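Local atomic coordinates of TCR beta chain (Gallus gallus, PDB entry 6LIR), a protein that forms the beta half of the chicken alpha-beta T-cell receptor, which probably lets T cells recognise peptide antigens presented by MHC molecules. Residues 151-156 / 199-204; 164-169 / 183-188. One frame throughout, in Å; residues are numbered along the deposited sequence.

Contact 1 of 2, residues 151-156 / 199-204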
loop_
_atom_site.group_PDB
_atom_site.type_symbol
_atom_site.label_atom_id
_atom_site.label_comp_id
_atom_site.label_asym_id
_atom_site.label_seq_id
_atom_site.Cartn_x
_atom_site.Cartn_y
_atom_site.Cartn_z
ATOM N N LEU B 151 -7.196 7.599 -3.391
ATOM C CA LEU B 151 -6.950 8.717 -2.498
ATOM C C LEU B 151 -5.901 8.269 -1.494
ATOM O O LEU B 151 -5.840 7.092 -1.134
ATOM C CB LEU B 151 -8.246 9.147 -1.803
ATOM C CG LEU B 151 -8.239 10.214 -0.714
ATOM C CD1 LEU B 151 -9.532 10.986 -0.814
ATOM C CD2 LEU B 151 -8.101 9.587 0.668
ATOM N N ASN B 152 -5.062 9.205 -1.059
ATOM C CA ASN B 152 -4.026 8.904 -0.084
ATOM C C ASN B 152 -4.353 9.578 1.238
ATOM O O ASN B 152 -4.743 10.749 1.269
ATOM C CB ASN B 152 -2.654 9.374 -0.574
ATOM C CG ASN B 152 -2.005 8.388 -1.518
ATOM O OD1 ASN B 152 -1.612 8.744 -2.630
ATOM N ND2 ASN B 152 -1.886 7.138 -1.082
ATOM N N LEU B 153 -4.174 8.834 2.328
ATOM C CA LEU B 153 -4.422 9.323 3.679
ATOM C C LEU B 153 -3.160 9.107 4.502
ATOM O O LEU B 153 -2.676 7.976 4.604
ATOM C CB LEU B 153 -5.613 8.583 4.299
ATOM C CG LEU B 153 -6.546 9.280 5.285
ATOM C CD1 LEU B 153 -7.141 10.538 4.688
ATOM C CD2 LEU B 153 -7.649 8.318 5.710
ATOM N N VAL B 154 -2.639 10.177 5.105
ATOM C CA VAL B 154 -1.436 10.084 5.921
ATOM C C VAL B 154 -1.651 10.831 7.227
ATOM O O VAL B 154 -2.543 11.674 7.352
ATOM C CB VAL B 154 -0.186 10.634 5.195
ATOM C CG1 VAL B 154 0.176 9.758 4.008
ATOM C CG2 VAL B 154 -0.414 12.075 4.761
ATOM N N TRP B 155 -0.794 10.531 8.200
ATOM C CA TRP B 155 -0.812 11.196 9.492
ATOM C C TRP B 155 0.448 12.027 9.684
ATOM O O TRP B 155 1.546 11.602 9.310
ATOM C CB TRP B 155 -0.913 10.179 10.631
ATOM C CG TRP B 155 -2.247 9.526 10.786
ATOM C CD1 TRP B 155 -2.651 8.347 10.231
ATOM C CD2 TRP B 155 -3.342 9.996 11.577
ATOM N NE1 TRP B 155 -3.939 8.058 10.619
ATOM C CE2 TRP B 155 -4.386 9.056 11.444
ATOM C CE3 TRP B 155 -3.546 11.123 12.381
ATOM C CZ2 TRP B 155 -5.613 9.208 12.085
ATOM C CZ3 TRP B 155 -4.765 11.273 13.014
ATOM C CH2 TRP B 155 -5.782 10.320 12.864
ATOM N N LYS B 156 0.286 13.208 10.276
ATOM C CA LYS B 156 1.385 13.955 10.866
ATOM C C LYS B 156 1.116 14.155 12.351
ATOM O O LYS B 156 -0.012 14.465 12.745
ATOM C CB LYS B 156 1.577 15.305 10.171
ATOM C CG LYS B 156 2.160 15.195 8.769
ATOM C CD LYS B 156 2.532 16.562 8.213
ATOM C CE LYS B 156 3.183 16.441 6.850
ATOM N NZ LYS B 156 3.479 17.770 6.250
ATOM N N PHE B 199 -2.457 16.098 16.325
ATOM C CA PHE B 199 -2.620 14.869 15.559
ATOM C C PHE B 199 -3.353 15.221 14.271
ATOM O O PHE B 199 -4.521 15.617 14.296
ATOM C CB PHE B 199 -3.382 13.813 16.358
ATOM C CG PHE B 199 -2.713 13.433 17.645
ATOM C CD1 PHE B 199 -1.652 12.539 17.659
ATOM C CD2 PHE B 199 -3.141 13.979 18.841
ATOM C CE1 PHE B 199 -1.035 12.197 18.853
ATOM C CE2 PHE B 199 -2.533 13.644 20.031
ATOM C CZ PHE B 199 -1.479 12.753 20.039
ATOM N N GLU B 200 -2.648 15.089 13.151
ATOM C CA GLU B 200 -3.086 15.622 11.870
ATOM C C GLU B 200 -3.255 14.482 10.880
ATOM O O GLU B 200 -2.311 13.729 10.616
ATOM C CB GLU B 200 -2.078 16.649 11.357
ATOM C CG GLU B 200 -2.301 17.136 9.943
ATOM C CD GLU B 200 -1.453 18.358 9.635
ATOM O OE1 GLU B 200 -1.683 19.001 8.587
ATOM O OE2 GLU B 200 -0.553 18.670 10.445
ATOM N N CYS B 201 -4.456 14.364 10.333
ATOM C CA CYS B 201 -4.753 13.432 9.260
ATOM C C CYS B 201 -4.922 14.229 7.980
ATOM O O CYS B 201 -5.709 15.179 7.943
ATOM C CB CYS B 201 -6.024 12.633 9.556
ATOM S SG CYS B 201 -6.549 11.595 8.168
ATOM N N ILE B 202 -4.218 13.824 6.926
ATOM C CA ILE B 202 -4.205 14.556 5.666
ATOM C C ILE B 202 -4.713 13.641 4.560
ATOM O O ILE B 202 -4.249 12.505 4.420
ATOM C CB ILE B 202 -2.794 15.072 5.328
ATOM C CG1 ILE B 202 -2.280 16.002 6.426
ATOM C CG2 ILE B 202 -2.771 15.764 3.964
ATOM C CD1 ILE B 202 -0.790 15.868 6.672
ATOM N N ALA B 203 -5.626 14.153 3.745
ATOM C CA ALA B 203 -6.107 13.425 2.583
ATOM C C ALA B 203 -5.587 14.133 1.341
ATOM O O ALA B 203 -5.909 15.302 1.107
ATOM C CB ALA B 203 -7.634 13.352 2.572
ATOM N N ASN B 204 -4.787 13.426 0.554
ATOM C CA ASN B 204 -4.239 13.958 -0.684
ATOM C C ASN B 204 -4.983 13.330 -1.851
ATOM O O ASN B 204 -5.168 12.109 -1.888
ATOM C CB ASN B 204 -2.734 13.687 -0.779
ATOM C CG ASN B 204 -1.963 14.280 0.387
ATOM O OD1 ASN B 204 -1.956 15.494 0.586
ATOM N ND2 ASN B 204 -1.320 13.424 1.173
#
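Trp-155 carries CG beside its backbone N (chi1 -73°) and Cys-201 carries SG anti to its own N (chi1 173°), and these two torsions lay the indole against the cysteine across a pair of antiparallel strands. Cys-201 CB sits over one face of the six-membered ring, 3.9 Å from its centroid and close to the ring normal, displaced toward the rim at CZ3 and CH2; this is a CH-pi contact. SG stands above the same ring at a distance, 4.7 Å from the centroid, a sulfur-aromatic contact, and continues into the disulfide with Cys-141. SG also touches Leu-153, whose CD1 lies 3.7 Å from Cys-201 SG and also packs on the Ala-203 methyl. Ring NE1 turns to Ser-183 OG of the facing sheet, which probably helps fix the rotation of the indole. With an alanine here the NE1 donor is gone, Ser-183 would probably lose that partner, and the disulfide is likely to be left without its aromatic cover.

Three hydrogen-bonded pairs hold the backbones: Asn-152 with Asn-204, Val-154 with Ile-202, and Lys-156 with Glu-200. The shortest of their bonds include Lys-156 N to Glu-200 O at 2.7 Å. On the face of Val-154 and Ile-202, Val-154 CG2 meets Ile-202 CB at 3.9 Å, and the extended Lys-156 chain lays CG and CD against Ile-202 CD1, with CG at 3.7 Å. Lys-156 NZ stays 5.8 Å from Glu-200 OE1, opposite charges close by but not touching. Asn-204 OD1 is hydrogen-bonded to Ser-213 OG on strand 210-219.

A tryptophan packed on the intersheet disulfide is the classic core of the immunoglobulin fold, here in a C1-set domain.

Contact 2 of 2, residues 164-169 / 183-188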
loop_
_atom_site.group_PDB
_atom_site.type_symbol
_atom_site.label_atom_id
_atom_site.label_comp_id
_atom_site.label_asym_id
_atom_site.label_seq_id
_atom_site.Cartn_x
_atom_site.Cartn_y
_atom_site.Cartn_z
ATOM N N GLU B 164 4.535 5.034 12.911
ATOM C CA GLU B 164 4.370 4.126 14.036
ATOM C C GLU B 164 2.938 4.182 14.562
ATOM O O GLU B 164 2.437 5.252 14.928
ATOM C CB GLU B 164 5.386 4.454 15.130
ATOM C CG GLU B 164 6.064 3.214 15.736
ATOM C CD GLU B 164 7.128 2.633 14.823
ATOM O OE1 GLU B 164 8.177 3.272 14.588
ATOM O OE2 GLU B 164 6.886 1.535 14.286
ATOM N N GLY B 165 2.297 3.019 14.622
ATOM C CA GLY B 165 0.946 2.900 15.106
ATOM C C GLY B 165 -0.125 3.248 14.105
ATOM O O GLY B 165 -1.307 3.265 14.470
ATOM N N VAL B 166 0.233 3.494 12.848
ATOM C CA VAL B 166 -0.739 3.864 11.829
ATOM C C VAL B 166 -1.155 2.608 11.078
ATOM O O VAL B 166 -0.304 1.835 10.614
ATOM C CB VAL B 166 -0.162 4.915 10.868
ATOM C CG1 VAL B 166 -1.121 5.176 9.710
ATOM C CG2 VAL B 166 0.133 6.204 11.619
ATOM N N GLY B 167 -2.463 2.388 10.976
ATOM C CA GLY B 167 -2.969 1.415 10.032
ATOM C C GLY B 167 -3.934 2.032 9.047
ATOM O O GLY B 167 -5.034 2.440 9.429
ATOM N N THR B 168 -3.556 2.068 7.776
ATOM C CA THR B 168 -4.363 2.675 6.726
ATOM C C THR B 168 -4.877 1.589 5.795
ATOM O O THR B 168 -4.109 0.710 5.389
ATOM C CB THR B 168 -3.552 3.714 5.949
ATOM O OG1 THR B 168 -3.050 4.700 6.862
ATOM C CG2 THR B 168 -4.416 4.394 4.902
ATOM N N ASP B 169 -6.171 1.635 5.473
ATOM C CA ASP B 169 -6.706 0.704 4.488
ATOM C C ASP B 169 -5.943 0.846 3.181
ATOM O O ASP B 169 -5.698 1.960 2.706
ATOM C CB ASP B 169 -8.194 0.963 4.248
ATOM C CG ASP B 169 -9.022 0.807 5.497
ATOM O OD1 ASP B 169 -8.515 0.210 6.469
ATOM O OD2 ASP B 169 -10.179 1.280 5.506
ATOM N N SER B 183 -8.232 5.355 8.162
ATOM C CA SER B 183 -6.897 5.217 8.723
ATOM C C SER B 183 -6.985 5.355 10.230
ATOM O O SER B 183 -7.666 6.249 10.739
ATOM C CB SER B 183 -5.935 6.270 8.163
ATOM O OG SER B 183 -4.621 6.026 8.631
ATOM N N ARG B 184 -6.307 4.458 10.934
ATOM C CA ARG B 184 -6.282 4.448 12.386
ATOM C C ARG B 184 -4.864 4.721 12.858
ATOM O O ARG B 184 -3.912 4.122 12.348
ATOM C CB ARG B 184 -6.798 3.115 12.935
ATOM C CG ARG B 184 -8.294 2.932 12.735
ATOM C CD ARG B 184 -8.636 1.592 12.093
ATOM N NE ARG B 184 -7.979 1.413 10.806
ATOM C CZ ARG B 184 -8.558 0.888 9.730
ATOM N NH1 ARG B 184 -9.823 0.492 9.768
ATOM N NH2 ARG B 184 -7.867 0.766 8.610
ATOM N N LEU B 185 -4.725 5.651 13.797
ATOM C CA LEU B 185 -3.479 5.872 14.521
ATOM C C LEU B 185 -3.730 5.529 15.984
ATOM O O LEU B 185 -4.498 6.218 16.664
ATOM C CB LEU B 185 -2.996 7.314 14.367
ATOM C CG LEU B 185 -1.921 7.790 15.351
ATOM C CD1 LEU B 185 -0.661 6.933 15.255
ATOM C CD2 LEU B 185 -1.592 9.266 15.135
ATOM N N ARG B 186 -3.093 4.465 16.463
ATOM C CA ARG B 186 -3.212 4.049 17.855
ATOM C C ARG B 186 -1.980 4.503 18.626
ATOM O O ARG B 186 -0.849 4.211 18.223
ATOM C CB ARG B 186 -3.389 2.533 17.975
ATOM C CG ARG B 186 -3.944 2.105 19.338
ATOM C CD ARG B 186 -4.370 0.642 19.382
ATOM N NE ARG B 186 -5.339 0.406 20.457
ATOM C CZ ARG B 186 -5.639 -0.792 20.954
ATOM N NH1 ARG B 186 -5.044 -1.877 20.481
ATOM N NH2 ARG B 186 -6.534 -0.903 21.928
ATOM N N ILE B 187 -2.199 5.241 19.716
ATOM C CA ILE B 187 -1.111 5.789 20.513
ATOM C C ILE B 187 -1.321 5.434 21.979
ATOM O O ILE B 187 -2.427 5.098 22.411
ATOM C CB ILE B 187 -1.010 7.318 20.352
ATOM C CG1 ILE B 187 -2.319 7.965 20.803
ATOM C CG2 ILE B 187 -0.695 7.686 18.906
ATOM C CD1 ILE B 187 -2.360 9.457 20.620
ATOM N N SER B 188 -0.233 5.513 22.746
ATOM C CA SER B 188 -0.307 5.324 24.188
ATOM C C SER B 188 -1.161 6.412 24.833
ATOM O O SER B 188 -1.299 7.519 24.305
ATOM C CB SER B 188 1.096 5.326 24.794
ATOM O OG SER B 188 1.649 6.629 24.755
#
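This is an antiparallel backbone pairing between the two strands of the beta hairpin 166-175 and 178-188 in the C1-set domain, with an arginine-aspartate salt bridge at one end. Gly-167 and Arg-184 form the hydrogen-bonded pair: Gly-167 N gives to Arg-184 O at 2.6 Å, and Arg-184 N returns to Gly-167 O at 2.8 Å. Two residues further along, Arg-186 N bonds Gly-165 O at 2.9 Å. Gly-165 has a positive phi, and a CB there would clash with Arg-186 O.

The Arg-184 chain bends at chi2 and chi3 (129° and -58°), which brings the edge of the guanidinium back to Gly-167 O. That oxygen lies in the plane of the group and takes weak bonds from NE and NH2. Arg-184 NH2 also forms the salt bridge to Asp-169 OD1; the modelled separation is implausibly short, so its exact length is doubtful. The carboxylate and guanidinium planes are turned 54° apart. Facing the other way, Thr-168 OG1 and Ser-183 OG share a hydrogen bond of 2.7 Å, and Val-166 CG2 rests on Leu-185 CD1 at 3.8 Å.

Strand 136-146 pairs with the other edge of strand 178-188, and Leu-185 packs on Trp-155 of strand 152-157. The arginine side meets the TCR alpha chain, where Arg-186 forms a salt bridge with Asp-135 of that chain, while Ser-188 N-caps helix 189-192.

Overall arrangement
Contacts 1 and 2 come from the two facing sheets of one immunoglobulin sandwich, with centres about 11 Å apart, and 164-169 / 183-188 is nested in the chain inside the loop closed by 151-156 / 199-204. They meet in the core. Trp-155 NE1 reaches Ser-183 OG at 2.9 Å, a probable hydrogen bond between the sheets, and Trp-155 CD1 lies 3.6 Å from Val-166 CG1. Leu-153 CD2 packs on Ser-183 CB at 3.6 Å, and Phe-199 CZ on Ile-187 CD1 at 3.5 Å. The Cys-141 to Cys-201 disulfide ties the two sheets together, Cys-201 coming from contact 1 and Cys-141 from strand 136-146 beside contact 2, whose far face meets the TCR alpha chain.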